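Local coordinates for methyl-accepting chemotaxis protein, putative (Geobacter sulfurreducens, PDB 3OOV), which probably takes part in chemotactic signalling, the fragment here being a GAF domain of the kind that often senses small ligands, at residues H29-L40 against S50-A58; P119-F130 against F152-V161. All blocks are in the same frame, centred on the assembly; numbering follows the deposited sequence.

Contacts 1 and 2 share one antiparallel sheet: strand 36-42, which pairs with strand 48-55 in contact 1, has strand 125-133 of contact 2 as its neighbour on the other side. Their centres lie about 16 Å apart, on opposite sides of the chain's centre. The seam between them is direct: L40 O sits 2.8 Å from V129 N, a probable hydrogen bond, and I39 CD1 packs 3.7 Å from F130 CE2. L32 CD2 also reaches F152 CE2 of helix 143-167, at 3.5 Å. Glycerol, probably from the crystallisation liquor, is hydrogen-bonded to A54 N and weakly to N38 ND2 in contact 1; contact 2 covers the sheet with helix 143-167.

Contact 1: residues H29-L40 against S50-A58; sequences HDVLGYERVNIL and SFVAAVGTA
Residues 36-40 and 50-55 run antiparallel, their axes 175° apart and 4.7 Å at closest approach, with V37 and V55 exchanging two backbone hydrogen bonds and I39 N giving one to A53 O. I39 O then accepts from both V52 N (2.9 Å) and A53 N (3.2 Å), the mark of a classic beta bulge, which shifts the register so that L40 pairs with F51. On the face carrying N38 and L40, L40 CD2 lies over the F51 ring in a CH-pi contact, 4.0 Å from its centroid. N38 OD1 comes to the rim of the same ring, the amide plane turned 87° from it. A water bonded to N38 OD1, V55 O and T57 OG1 links strand 36-40 to the end of strand 50-55 and the loop after it. R36 bends at chi2 (-91°), which brings its guanidinium across G56 O on one face while NH1 donates in plane to T57 OG1 (3.1 Å); NE forms a salt bridge to E35 OE2 (2.8 Å). A leucine in place of this arginine would probably leave the E35 carboxylate without its salt-bridge mate and T57 OG1 without the NH1 donor. At the end of helix 17-31, before the strand, H29 turns its CG and CD2 to V55 CG1, both 3.3 Å away, and ND1 donates to Y34 O. The whole is a bulged beta hairpin, strands 36-42 and 48-55, within the antiparallel sheet of the GAF fold.

Contact 2: residues P119-F130 against F152-V161; sequences PIVVKGEAIGVF and FADQASSAIV
The F130 ring has the backbone of A153 over one face, with CE1 3.7 Å from A153 CA, while A156 CB lies at its edge; I120 CG1, from the neighbouring strand, also meets the edge in plane. The ring reaches the start of this helical segment, where CE2 packs against F152 CB at 4.1 Å. L28 of helix 17-31 also touches F130. Next along, I120 CG2 rests on S157 CB (3.9 Å). This is helix-on-sheet packing of the GAF fold: helix 143-167 lies against the antiparallel sheet, its segment 152-161 inclined by 36° to strand 119-122 and 7.4 Å from it at closest approach. Helix 17-31 borders it, with L21 touching A156. The polar link is S157 OG, which donates to V121 O at 2.6 Å from above the carbonyl plane, 39° out of it. Its chi1 of 165°, anti to the backbone N, aims the hydroxyl at the strand, and V122 CG2 lies close beside it. V122 CG2 and CG1 both meet V161 CG2, the nearer at 3.7 Å. I127 and I160 reach each other tip to tip, CD1 of I127 lying 3.8 Å from I160 CG2. V122 to E125 form a type I' turn joining the two strands, and at this turn K123 bends its chain until NZ comes within 4.0 Å of V161 CG1.

Contact 1: residues H29-L40 against S50-A58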
ATOM      1  N   HIS A  29      13.349  15.152   7.564  1.00 21.50           N
ATOM      2  CA  HIS A  29      14.644  15.304   6.917  1.00 22.86           C
ATOM      3  C   HIS A  29      15.735  15.523   7.982  1.00 23.63           C
ATOM      4  O   HIS A  29      16.605  14.658   8.143  1.00 22.95           O
ATOM      5  CB  HIS A  29      14.647  16.487   5.914  1.00 21.58           C
ATOM      6  CG  HIS A  29      15.993  16.796   5.331  1.00 23.36           C
ATOM      7  ND1 HIS A  29      16.599  16.000   4.376  1.00 27.61           N
ATOM      8  CD2 HIS A  29      16.843  17.828   5.537  1.00 27.31           C
ATOM      9  CE1 HIS A  29      17.764  16.526   4.030  1.00 26.03           C
ATOM     10  NE2 HIS A  29      17.940  17.637   4.718  1.00 24.69           N
ATOM     11  N   ASP A  30      15.648  16.662   8.686  1.00 23.69           N
ATOM     12  CA  ASP A  30      16.622  17.095   9.702  1.00 25.49           C
ATOM     13  C   ASP A  30      16.734  16.176  10.893  1.00 25.27           C
ATOM     14  O   ASP A  30      17.813  15.974  11.393  1.00 26.41           O
ATOM     15  CB  ASP A  30      16.266  18.483  10.239  1.00 25.97           C
ATOM     16  CG  ASP A  30      16.538  19.561   9.259  1.00 30.26           C
ATOM     17  OD1 ASP A  30      17.384  19.357   8.365  1.00 37.74           O
ATOM     18  OD2 ASP A  30      15.918  20.633   9.380  1.00 34.99           O
ATOM     19  N   VAL A  31      15.622  15.642  11.371  1.00 25.75           N
ATOM     20  CA  VAL A  31      15.642  14.843  12.584  1.00 25.49           C
ATOM     21  C   VAL A  31      15.778  13.388  12.257  1.00 26.01           C
ATOM     22  O   VAL A  31      16.593  12.694  12.840  1.00 28.22           O
ATOM     23  CB  VAL A  31      14.382  15.070  13.449  1.00 25.44           C
ATOM     24  CG1 VAL A  31      14.399  14.133  14.652  1.00 26.33           C
ATOM     25  CG2 VAL A  31      14.311  16.536  13.903  1.00 26.30           C
ATOM     26  N   LEU A  32      15.021  12.902  11.288  1.00 25.77           N
ATOM     27  CA  LEU A  32      15.007  11.454  11.010  1.00 24.54           C
ATOM     28  C   LEU A  32      15.932  11.091   9.854  1.00 23.01           C
ATOM     29  O   LEU A  32      16.069   9.925   9.496  1.00 24.42           O
ATOM     30  CB  LEU A  32      13.610  10.999  10.686  1.00 23.22           C
ATOM     31  CG  LEU A  32      12.662  10.518  11.791  1.00 29.36           C
ATOM     32  CD1 LEU A  32      13.182  10.560  13.230  1.00 31.13           C
ATOM     33  CD2 LEU A  32      11.338  11.222  11.717  1.00 31.98           C
ATOM     34  N   GLY A  33      16.544  12.059   9.228  1.00 21.12           N
ATOM     35  CA  GLY A  33      17.549  11.665   8.223  1.00 20.89           C
ATOM     36  C   GLY A  33      17.030  11.196   6.858  1.00 20.96           C
ATOM     37  O   GLY A  33      17.856  10.773   6.016  1.00 21.73           O
ATOM     38  N   TYR A  34      15.716  11.308   6.565  1.00 17.89           N
ATOM     39  CA  TYR A  34      15.276  11.063   5.126  1.00 15.59           C
ATOM     40  C   TYR A  34      15.828  12.145   4.269  1.00 15.10           C
ATOM     41  O   TYR A  34      15.720  13.333   4.600  1.00 15.72           O
ATOM     42  CB  TYR A  34      13.747  10.994   4.952  1.00 14.21           C
ATOM     43  CG  TYR A  34      13.259   9.796   5.696  1.00 14.97           C
ATOM     44  CD1 TYR A  34      13.488   8.533   5.172  1.00 14.91           C
ATOM     45  CD2 TYR A  34      12.745   9.905   6.992  1.00 14.26           C
ATOM     46  CE1 TYR A  34      13.135   7.409   5.846  1.00 15.62           C
ATOM     47  CE2 TYR A  34      12.376   8.772   7.698  1.00 17.11           C
ATOM     48  CZ  TYR A  34      12.550   7.507   7.082  1.00 19.24           C
ATOM     49  OH  TYR A  34      12.222   6.313   7.717  1.00 18.27           O
ATOM     50  N   GLU A  35      16.368  11.758   3.135  1.00 13.73           N
ATOM     51  CA  GLU A  35      17.190  12.633   2.337  1.00 14.23           C
ATOM     52  C   GLU A  35      16.334  13.654   1.524  1.00 14.24           C
ATOM     53  O   GLU A  35      16.680  14.810   1.457  1.00 15.73           O
ATOM     54  CB  GLU A  35      17.974  11.711   1.374  1.00 13.99           C
ATOM     55  CG  GLU A  35      19.056  12.411   0.644  1.00 19.36           C
ATOM     56  CD  GLU A  35      19.442  11.749  -0.733  1.00 24.41           C
ATOM     57  OE1 GLU A  35      19.700  10.483  -0.693  1.00 15.12           O
ATOM     58  OE2 GLU A  35      19.513  12.535  -1.800  1.00 17.52           O
ATOM     59  N   ARG A  36      15.241  13.211   0.892  1.00 12.21           N
ATOM     60  CA  ARG A  36      14.365  14.066   0.113  1.00 12.94           C
ATOM     61  C   ARG A  36      12.925  13.878   0.583  1.00 12.44           C
ATOM     62  O   ARG A  36      12.442  12.747   0.670  1.00 14.36           O
ATOM     63  CB  ARG A  36      14.457  13.698  -1.374  1.00 11.17           C
ATOM     64  CG  ARG A  36      15.823  13.488  -1.846  1.00 15.43           C
ATOM     65  CD  ARG A  36      16.488  14.731  -2.389  1.00 13.93           C
ATOM     66  NE  ARG A  36      17.801  14.411  -2.949  1.00 14.51           N
ATOM     67  CZ  ARG A  36      18.310  14.938  -4.083  1.00 17.41           C
ATOM     68  NH1 ARG A  36      17.609  15.809  -4.826  1.00 14.25           N
ATOM     69  NH2 ARG A  36      19.531  14.580  -4.500  1.00 13.80           N
ATOM     70  N   VAL A  37      12.276  14.970   0.955  1.00 12.29           N
ATOM     71  CA  VAL A  37      10.927  14.942   1.480  1.00 12.48           C
ATOM     72  C   VAL A  37      10.171  16.006   0.723  1.00 12.81           C
ATOM     73  O   VAL A  37      10.480  17.219   0.822  1.00 12.90           O
ATOM     74  CB  VAL A  37      10.828  15.176   2.993  1.00 12.70           C
ATOM     75  CG1 VAL A  37       9.334  15.173   3.461  1.00  8.36           C
ATOM     76  CG2 VAL A  37      11.626  14.064   3.738  1.00 13.65           C
ATOM     77  N   ASN A  38       9.243  15.511  -0.075  1.00 10.54           N
ATOM     78  CA  ASN A  38       8.457  16.347  -0.975  1.00 12.66           C
ATOM     79  C   ASN A  38       6.990  16.293  -0.526  1.00 12.83           C
ATOM     80  O   ASN A  38       6.443  15.203  -0.197  1.00 14.69           O
ATOM     81  CB  ASN A  38       8.649  15.962  -2.449  1.00 10.24           C
ATOM     82  CG  ASN A  38      10.118  16.059  -2.881  1.00 12.74           C
ATOM     83  OD1 ASN A  38      10.738  17.149  -2.826  1.00 14.30           O
ATOM     84  ND2 ASN A  38      10.713  14.900  -3.264  1.00 10.18           N
ATOM     85  N   ILE A  39       6.379  17.461  -0.408  1.00 12.31           N
ATOM     86  CA  ILE A  39       4.957  17.494  -0.034  1.00 12.17           C
ATOM     87  C   ILE A  39       4.159  18.347  -1.021  1.00 12.87           C
ATOM     88  O   ILE A  39       4.491  19.503  -1.256  1.00 12.44           O
ATOM     89  CB  ILE A  39       4.735  18.001   1.401  1.00 12.40           C
ATOM     90  CG1 ILE A  39       5.575  17.213   2.379  1.00 11.45           C
ATOM     91  CG2 ILE A  39       3.180  17.952   1.797  1.00  8.99           C
ATOM     92  CD1 ILE A  39       5.548  17.834   3.838  1.00 15.46           C
ATOM     93  N   LEU A  40       3.134  17.743  -1.618  1.00 12.73           N
ATOM     94  CA  LEU A  40       2.311  18.372  -2.649  1.00 13.35           C
ATOM     95  C   LEU A  40       0.870  18.317  -2.193  1.00 14.11           C
ATOM     96  O   LEU A  40       0.443  17.277  -1.640  1.00 15.51           O
ATOM     97  CB  LEU A  40       2.454  17.658  -3.976  1.00 11.64           C
ATOM     98  CG  LEU A  40       3.945  17.630  -4.462  1.00 16.12           C
ATOM     99  CD1 LEU A  40       4.575  16.281  -4.118  1.00 15.60           C
ATOM    100  CD2 LEU A  40       4.127  17.898  -5.966  1.00 17.27           C
ATOM    101  N   SER A  50      -0.181  21.414  -5.981  1.00 12.79           N
ATOM    102  CA  SER A  50       0.810  22.406  -5.907  1.00 15.50           C
ATOM    103  C   SER A  50       1.971  21.939  -4.967  1.00 15.43           C
ATOM    104  O   SER A  50       1.792  21.181  -4.003  1.00 14.22           O
ATOM    105  CB  SER A  50       0.189  23.775  -5.599  1.00 16.48           C
ATOM    106  OG  SER A  50      -0.145  23.823  -4.253  1.00 20.19           O
ATOM    107  N   PHE A  51       3.184  22.285  -5.350  1.00 14.94           N
ATOM    108  CA  PHE A  51       4.347  21.762  -4.669  1.00 14.35           C
ATOM    109  C   PHE A  51       4.604  22.706  -3.479  1.00 14.25           C
ATOM    110  O   PHE A  51       4.971  23.829  -3.686  1.00 14.30           O
ATOM    111  CB  PHE A  51       5.499  21.741  -5.669  1.00 13.31           C
ATOM    112  CG  PHE A  51       6.594  20.669  -5.409  1.00 12.24           C
ATOM    113  CD1 PHE A  51       7.257  20.082  -6.485  1.00 13.86           C
ATOM    114  CD2 PHE A  51       6.989  20.313  -4.110  1.00 12.04           C
ATOM    115  CE1 PHE A  51       8.273  19.098  -6.276  1.00 15.75           C
ATOM    116  CE2 PHE A  51       7.996  19.349  -3.898  1.00 14.87           C
ATOM    117  CZ  PHE A  51       8.665  18.788  -4.946  1.00 13.19           C
ATOM    118  N   VAL A  52       4.414  22.245  -2.257  1.00 15.12           N
ATOM    119  CA  VAL A  52       4.427  23.097  -1.055  1.00 16.98           C
ATOM    120  C   VAL A  52       5.746  23.069  -0.265  1.00 18.14           C
ATOM    121  O   VAL A  52       6.254  24.127   0.187  1.00 18.67           O
ATOM    122  CB  VAL A  52       3.220  22.735  -0.123  1.00 18.75           C
ATOM    123  CG1 VAL A  52       3.306  23.505   1.226  1.00 20.79           C
ATOM    124  CG2 VAL A  52       1.906  23.059  -0.834  1.00 16.92           C
ATOM    125  N   ALA A  53       6.307  21.869  -0.097  1.00 17.88           N
ATOM    126  CA  ALA A  53       7.570  21.677   0.601  1.00 17.61           C
ATOM    127  C   ALA A  53       8.448  20.700  -0.149  1.00 19.29           C
ATOM    128  O   ALA A  53       7.977  19.726  -0.738  1.00 18.97           O
ATOM    129  CB  ALA A  53       7.353  21.235   2.049  1.00 17.46           C
ATOM    130  N   ALA A  54       9.744  21.025  -0.175  1.00 20.54           N
ATOM    131  CA  ALA A  54      10.798  20.199  -0.778  1.00 21.47           C
ATOM    132  C   ALA A  54      11.977  20.408   0.117  1.00 22.55           C
ATOM    133  O   ALA A  54      12.501  21.510   0.234  1.00 26.19           O
ATOM    134  CB  ALA A  54      11.117  20.621  -2.157  1.00 19.05           C
ATOM    135  N   VAL A  55      12.322  19.405   0.866  1.00 21.87           N
ATOM    136  CA  VAL A  55      13.523  19.484   1.642  1.00 21.11           C
ATOM    137  C   VAL A  55      14.506  18.465   1.008  1.00 19.07           C
ATOM    138  O   VAL A  55      14.093  17.396   0.451  1.00 17.78           O
ATOM    139  CB  VAL A  55      13.146  19.277   3.130  1.00 22.15           C
ATOM    140  CG1 VAL A  55      14.317  19.243   3.971  1.00 24.53           C
ATOM    141  CG2 VAL A  55      12.308  20.475   3.611  1.00 22.28           C
ATOM    142  N   GLY A  56      15.785  18.819   1.010  1.00 17.05           N
ATOM    143  CA  GLY A  56      16.844  17.922   0.550  1.00 15.55           C
ATOM    144  C   GLY A  56      17.227  18.070  -0.908  1.00 15.23           C
ATOM    145  O   GLY A  56      18.216  17.464  -1.357  1.00 15.11           O
ATOM    146  N   THR A  57      16.457  18.841  -1.668  1.00 14.42           N
ATOM    147  CA  THR A  57      16.794  19.070  -3.076  1.00 15.74           C
ATOM    148  C   THR A  57      17.378  20.465  -3.138  1.00 17.64           C
ATOM    149  O   THR A  57      16.672  21.451  -2.843  1.00 16.62           O
ATOM    150  CB  THR A  57      15.571  18.896  -4.031  1.00 14.55           C
ATOM    151  OG1 THR A  57      15.181  17.515  -4.026  1.00 17.72           O
ATOM    152  CG2 THR A  57      15.976  19.263  -5.489  1.00 14.46           C
ATOM    153  N   ALA A  58      18.674  20.544  -3.462  1.00 19.07           N
ATOM    154  CA  ALA A  58      19.370  21.863  -3.493  1.00 20.94           C
ATOM    155  C   ALA A  58      18.912  22.685  -4.694  1.00 20.82           C
ATOM    156  O   ALA A  58      18.588  22.117  -5.755  1.00 22.84           O
ATOM    157  CB  ALA A  58      21.022  21.708  -3.482  1.00 18.75           C
TER
HETATM  158  O   HOH W   1      13.276  17.203  -2.169  1.00  8.11           O

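Contact 2: residues P119-F130 against F152-V161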
ATOM      1  N   PRO A 119      -0.307   9.019   0.925  1.00 15.18           N
ATOM      2  CA  PRO A 119      -1.379  10.020   0.737  1.00 14.92           C
ATOM      3  C   PRO A 119      -1.573  10.766   2.050  1.00 16.21           C
ATOM      4  O   PRO A 119      -1.307  10.199   3.106  1.00 16.06           O
ATOM      5  CB  PRO A 119      -2.619   9.163   0.439  1.00 15.09           C
ATOM      6  CG  PRO A 119      -2.354   7.817   1.292  1.00 14.41           C
ATOM      7  CD  PRO A 119      -0.828   7.648   1.171  1.00 15.73           C
ATOM      8  N   ILE A 120      -1.969  12.032   1.989  1.00 15.18           N
ATOM      9  CA  ILE A 120      -2.399  12.745   3.193  1.00 15.97           C
ATOM     10  C   ILE A 120      -3.927  12.679   3.139  1.00 17.18           C
ATOM     11  O   ILE A 120      -4.532  13.109   2.173  1.00 14.87           O
ATOM     12  CB  ILE A 120      -1.922  14.212   3.155  1.00 15.29           C
ATOM     13  CG1 ILE A 120      -0.354  14.244   3.118  1.00 13.96           C
ATOM     14  CG2 ILE A 120      -2.550  15.001   4.386  1.00 15.80           C
ATOM     15  CD1 ILE A 120       0.230  15.555   2.566  1.00  6.43           C
ATOM     16  N   VAL A 121      -4.559  12.094   4.142  1.00 19.22           N
ATOM     17  CA  VAL A 121      -5.964  11.743   3.982  1.00 21.21           C
ATOM     18  C   VAL A 121      -6.717  12.451   5.058  1.00 24.24           C
ATOM     19  O   VAL A 121      -6.370  12.375   6.256  1.00 24.19           O
ATOM     20  CB  VAL A 121      -6.226  10.186   4.051  1.00 21.97           C
ATOM     21  CG1 VAL A 121      -7.748   9.874   3.995  1.00 23.15           C
ATOM     22  CG2 VAL A 121      -5.494   9.434   2.900  1.00 21.51           C
ATOM     23  N   VAL A 122      -7.741  13.186   4.631  1.00 27.41           N
ATOM     24  CA  VAL A 122      -8.671  13.833   5.571  1.00 29.79           C
ATOM     25  C   VAL A 122     -10.087  13.284   5.315  1.00 30.38           C
ATOM     26  O   VAL A 122     -10.569  13.288   4.188  1.00 30.80           O
ATOM     27  CB  VAL A 122      -8.539  15.380   5.487  1.00 30.15           C
ATOM     28  CG1 VAL A 122      -9.851  16.085   5.911  1.00 32.51           C
ATOM     29  CG2 VAL A 122      -7.352  15.836   6.325  1.00 30.53           C
ATOM     30  N   LYS A 123     -10.681  12.706   6.355  1.00 32.36           N
ATOM     31  CA  LYS A 123     -12.034  12.139   6.314  1.00 34.32           C
ATOM     32  C   LYS A 123     -12.314  11.265   5.085  1.00 33.94           C
ATOM     33  O   LYS A 123     -13.300  11.473   4.357  1.00 34.55           O
ATOM     34  CB  LYS A 123     -13.116  13.237   6.492  1.00 35.31           C
ATOM     35  CG  LYS A 123     -13.567  13.422   7.984  1.00 41.25           C
ATOM     36  CD  LYS A 123     -12.914  14.609   8.742  1.00 45.14           C
ATOM     37  CE  LYS A 123     -13.836  15.876   8.747  1.00 48.02           C
ATOM     38  NZ  LYS A 123     -13.183  17.188   9.237  1.00 48.18           N
ATOM     39  N   GLY A 124     -11.435  10.301   4.842  1.00 32.35           N
ATOM     40  CA  GLY A 124     -11.605   9.439   3.683  1.00 30.14           C
ATOM     41  C   GLY A 124     -11.301  10.035   2.310  1.00 28.51           C
ATOM     42  O   GLY A 124     -11.528   9.362   1.291  1.00 26.72           O
ATOM     43  N   GLU A 125     -10.774  11.268   2.250  1.00 26.68           N
ATOM     44  CA  GLU A 125     -10.312  11.785   0.936  1.00 26.07           C
ATOM     45  C   GLU A 125      -8.838  12.233   0.977  1.00 23.40           C
ATOM     46  O   GLU A 125      -8.403  12.839   1.973  1.00 22.12           O
ATOM     47  CB  GLU A 125     -11.221  12.933   0.413  1.00 27.58           C
ATOM     48  CG  GLU A 125     -12.594  13.022   1.111  1.00 34.36           C
ATOM     49  CD  GLU A 125     -13.782  13.146   0.157  1.00 45.83           C
ATOM     50  OE1 GLU A 125     -14.151  12.106  -0.463  1.00 50.27           O
ATOM     51  OE2 GLU A 125     -14.367  14.265   0.041  1.00 49.69           O
ATOM     52  N   ALA A 126      -8.086  11.928  -0.084  1.00 21.48           N
ATOM     53  CA  ALA A 126      -6.723  12.427  -0.213  1.00 20.00           C
ATOM     54  C   ALA A 126      -6.800  13.913  -0.485  1.00 18.92           C
ATOM     55  O   ALA A 126      -7.556  14.381  -1.363  1.00 19.25           O
ATOM     56  CB  ALA A 126      -6.003  11.758  -1.344  1.00 20.22           C
ATOM     57  N   ILE A 127      -6.049  14.670   0.277  1.00 17.04           N
ATOM     58  CA  ILE A 127      -5.873  16.061  -0.078  1.00 17.15           C
ATOM     59  C   ILE A 127      -4.449  16.433  -0.522  1.00 16.29           C
ATOM     60  O   ILE A 127      -4.197  17.583  -0.842  1.00 16.93           O
ATOM     61  CB  ILE A 127      -6.367  16.942   1.051  1.00 16.65           C
ATOM     62  CG1 ILE A 127      -5.582  16.652   2.326  1.00 15.54           C
ATOM     63  CG2 ILE A 127      -7.893  16.677   1.260  1.00 17.77           C
ATOM     64  CD1 ILE A 127      -5.841  17.683   3.437  1.00 19.96           C
ATOM     65  N   GLY A 128      -3.514  15.484  -0.496  1.00 14.79           N
ATOM     66  CA  GLY A 128      -2.164  15.749  -1.007  1.00 13.71           C
ATOM     67  C   GLY A 128      -1.317  14.496  -0.774  1.00 14.24           C
ATOM     68  O   GLY A 128      -1.881  13.496  -0.405  1.00 14.45           O
ATOM     69  N   VAL A 129       0.012  14.579  -0.928  1.00 13.31           N
ATOM     70  CA  VAL A 129       0.942  13.461  -0.802  1.00 12.89           C
ATOM     71  C   VAL A 129       2.281  13.862  -0.161  1.00 13.83           C
ATOM     72  O   VAL A 129       2.792  15.003  -0.346  1.00 13.30           O
ATOM     73  CB  VAL A 129       1.225  12.698  -2.202  1.00 13.74           C
ATOM     74  CG1 VAL A 129      -0.053  12.148  -2.854  1.00 11.56           C
ATOM     75  CG2 VAL A 129       1.918  13.589  -3.219  1.00 13.42           C
ATOM     76  N   PHE A 130       2.868  12.911   0.577  1.00 13.43           N
ATOM     77  CA  PHE A 130       4.313  12.931   0.855  1.00 12.90           C
ATOM     78  C   PHE A 130       4.982  12.047  -0.167  1.00 12.71           C
ATOM     79  O   PHE A 130       4.555  10.928  -0.374  1.00 13.63           O
ATOM     80  CB  PHE A 130       4.590  12.330   2.215  1.00 13.83           C
ATOM     81  CG  PHE A 130       4.371  13.247   3.332  1.00 15.80           C
ATOM     82  CD1 PHE A 130       3.099  13.760   3.601  1.00 13.96           C
ATOM     83  CD2 PHE A 130       5.437  13.591   4.169  1.00 16.72           C
ATOM     84  CE1 PHE A 130       2.873  14.620   4.700  1.00 18.50           C
ATOM     85  CE2 PHE A 130       5.243  14.449   5.268  1.00 17.92           C
ATOM     86  CZ  PHE A 130       3.954  14.967   5.557  1.00 17.57           C
ATOM     87  N   PHE A 152       3.897  11.028   9.951  1.00 21.98           N
ATOM     88  CA  PHE A 152       3.966  12.481   9.666  1.00 20.21           C
ATOM     89  C   PHE A 152       2.821  12.962   8.776  1.00 19.89           C
ATOM     90  O   PHE A 152       2.397  14.118   8.907  1.00 18.41           O
ATOM     91  CB  PHE A 152       5.319  12.915   9.039  1.00 20.47           C
ATOM     92  CG  PHE A 152       6.425  13.097  10.066  1.00 20.26           C
ATOM     93  CD1 PHE A 152       6.938  14.331  10.321  1.00 18.66           C
ATOM     94  CD2 PHE A 152       6.961  11.990  10.733  1.00 19.07           C
ATOM     95  CE1 PHE A 152       7.954  14.509  11.294  1.00 23.29           C
ATOM     96  CE2 PHE A 152       7.945  12.152  11.680  1.00 23.06           C
ATOM     97  CZ  PHE A 152       8.452  13.420  11.955  1.00 18.44           C
ATOM     98  N   ALA A 153       2.370  12.102   7.845  1.00 19.37           N
ATOM     99  CA  ALA A 153       1.154  12.365   7.049  1.00 19.98           C
ATOM    100  C   ALA A 153      -0.062  12.513   7.982  1.00 22.83           C
ATOM    101  O   ALA A 153      -0.866  13.458   7.805  1.00 22.89           O
ATOM    102  CB  ALA A 153       0.907  11.296   5.990  1.00 17.09           C
ATOM    103  N   ASP A 154      -0.181  11.597   8.958  1.00 24.93           N
ATOM    104  CA  ASP A 154      -1.189  11.693  10.048  1.00 27.24           C
ATOM    105  C   ASP A 154      -1.181  12.981  10.852  1.00 26.71           C
ATOM    106  O   ASP A 154      -2.233  13.558  11.080  1.00 27.10           O
ATOM    107  CB  ASP A 154      -1.027  10.589  11.081  1.00 29.38           C
ATOM    108  CG  ASP A 154      -1.505   9.299  10.615  1.00 32.64           C
ATOM    109  OD1 ASP A 154      -2.291   9.281   9.639  1.00 39.90           O
ATOM    110  OD2 ASP A 154      -1.069   8.285  11.229  1.00 40.02           O
ATOM    111  N   GLN A 155      -0.012  13.400  11.325  1.00 26.14           N
ATOM    112  CA  GLN A 155       0.161  14.767  11.875  1.00 25.52           C
ATOM    113  C   GLN A 155      -0.195  15.931  10.931  1.00 23.69           C
ATOM    114  O   GLN A 155      -0.821  16.940  11.333  1.00 23.33           O
ATOM    115  CB  GLN A 155       1.619  14.987  12.373  1.00 27.53           C
ATOM    116  CG  GLN A 155       2.116  13.888  13.395  1.00 32.59           C
ATOM    117  CD  GLN A 155       1.102  13.641  14.563  1.00 41.01           C
ATOM    118  OE1 GLN A 155       0.735  14.580  15.309  1.00 40.44           O
ATOM    119  NE2 GLN A 155       0.649  12.368  14.709  1.00 41.00           N
ATOM    120  N   ALA A 156       0.273  15.888   9.695  1.00 21.48           N
ATOM    121  CA  ALA A 156      -0.137  16.938   8.740  1.00 20.24           C
ATOM    122  C   ALA A 156      -1.692  16.952   8.645  1.00 20.78           C
ATOM    123  O   ALA A 156      -2.284  17.989   8.703  1.00 20.91           O
ATOM    124  CB  ALA A 156       0.460  16.714   7.380  1.00 17.47           C
ATOM    125  N   SER A 157      -2.301  15.790   8.465  1.00 22.20           N
ATOM    126  CA  SER A 157      -3.755  15.650   8.227  1.00 24.57           C
ATOM    127  C   SER A 157      -4.568  16.172   9.465  1.00 24.53           C
ATOM    128  O   SER A 157      -5.386  17.093   9.351  1.00 23.78           O
ATOM    129  CB  SER A 157      -4.058  14.168   7.937  1.00 23.24           C
ATOM    130  OG  SER A 157      -5.440  13.942   8.042  1.00 27.03           O
ATOM    131  N   SER A 158      -4.273  15.657  10.658  1.00 24.96           N
ATOM    132  CA  SER A 158      -4.808  16.282  11.931  1.00 26.13           C
ATOM    133  C   SER A 158      -4.686  17.790  12.028  1.00 25.58           C
ATOM    134  O   SER A 158      -5.629  18.474  12.420  1.00 27.71           O
ATOM    135  CB  SER A 158      -4.097  15.721  13.166  1.00 26.04           C
ATOM    136  OG  SER A 158      -4.428  14.367  13.259  1.00 30.28           O
ATOM    137  N   ALA A 159      -3.521  18.322  11.682  1.00 23.34           N
ATOM    138  CA  ALA A 159      -3.319  19.735  11.795  1.00 22.48           C
ATOM    139  C   ALA A 159      -4.066  20.527  10.684  1.00 22.54           C
ATOM    140  O   ALA A 159      -4.496  21.674  10.897  1.00 21.61           O
ATOM    141  CB  ALA A 159      -1.865  20.058  11.764  1.00 21.43           C
ATOM    142  N   ILE A 160      -4.175  19.953   9.479  1.00 21.97           N
ATOM    143  CA  ILE A 160      -4.960  20.602   8.446  1.00 20.98           C
ATOM    144  C   ILE A 160      -6.428  20.733   8.929  1.00 21.94           C
ATOM    145  O   ILE A 160      -7.037  21.762   8.769  1.00 21.77           O
ATOM    146  CB  ILE A 160      -4.834  19.865   7.134  1.00 19.25           C
ATOM    147  CG1 ILE A 160      -3.390  20.100   6.640  1.00 21.32           C
ATOM    148  CG2 ILE A 160      -5.951  20.355   6.094  1.00 16.50           C
ATOM    149  CD1 ILE A 160      -3.005  19.288   5.462  1.00 21.13           C
ATOM    150  N   VAL A 161      -6.955  19.660   9.512  1.00 24.82           N
ATOM    151  CA  VAL A 161      -8.303  19.623  10.057  1.00 27.08           C
ATOM    152  C   VAL A 161      -8.484  20.685  11.164  1.00 29.17           C
ATOM    153  O   VAL A 161      -9.433  21.493  11.074  1.00 30.08           O
ATOM    154  CB  VAL A 161      -8.693  18.211  10.537  1.00 27.36           C
ATOM    155  CG1 VAL A 161      -9.984  18.229  11.403  1.00 27.65           C
ATOM    156  CG2 VAL A 161      -8.924  17.317   9.342  1.00 24.51           C
TER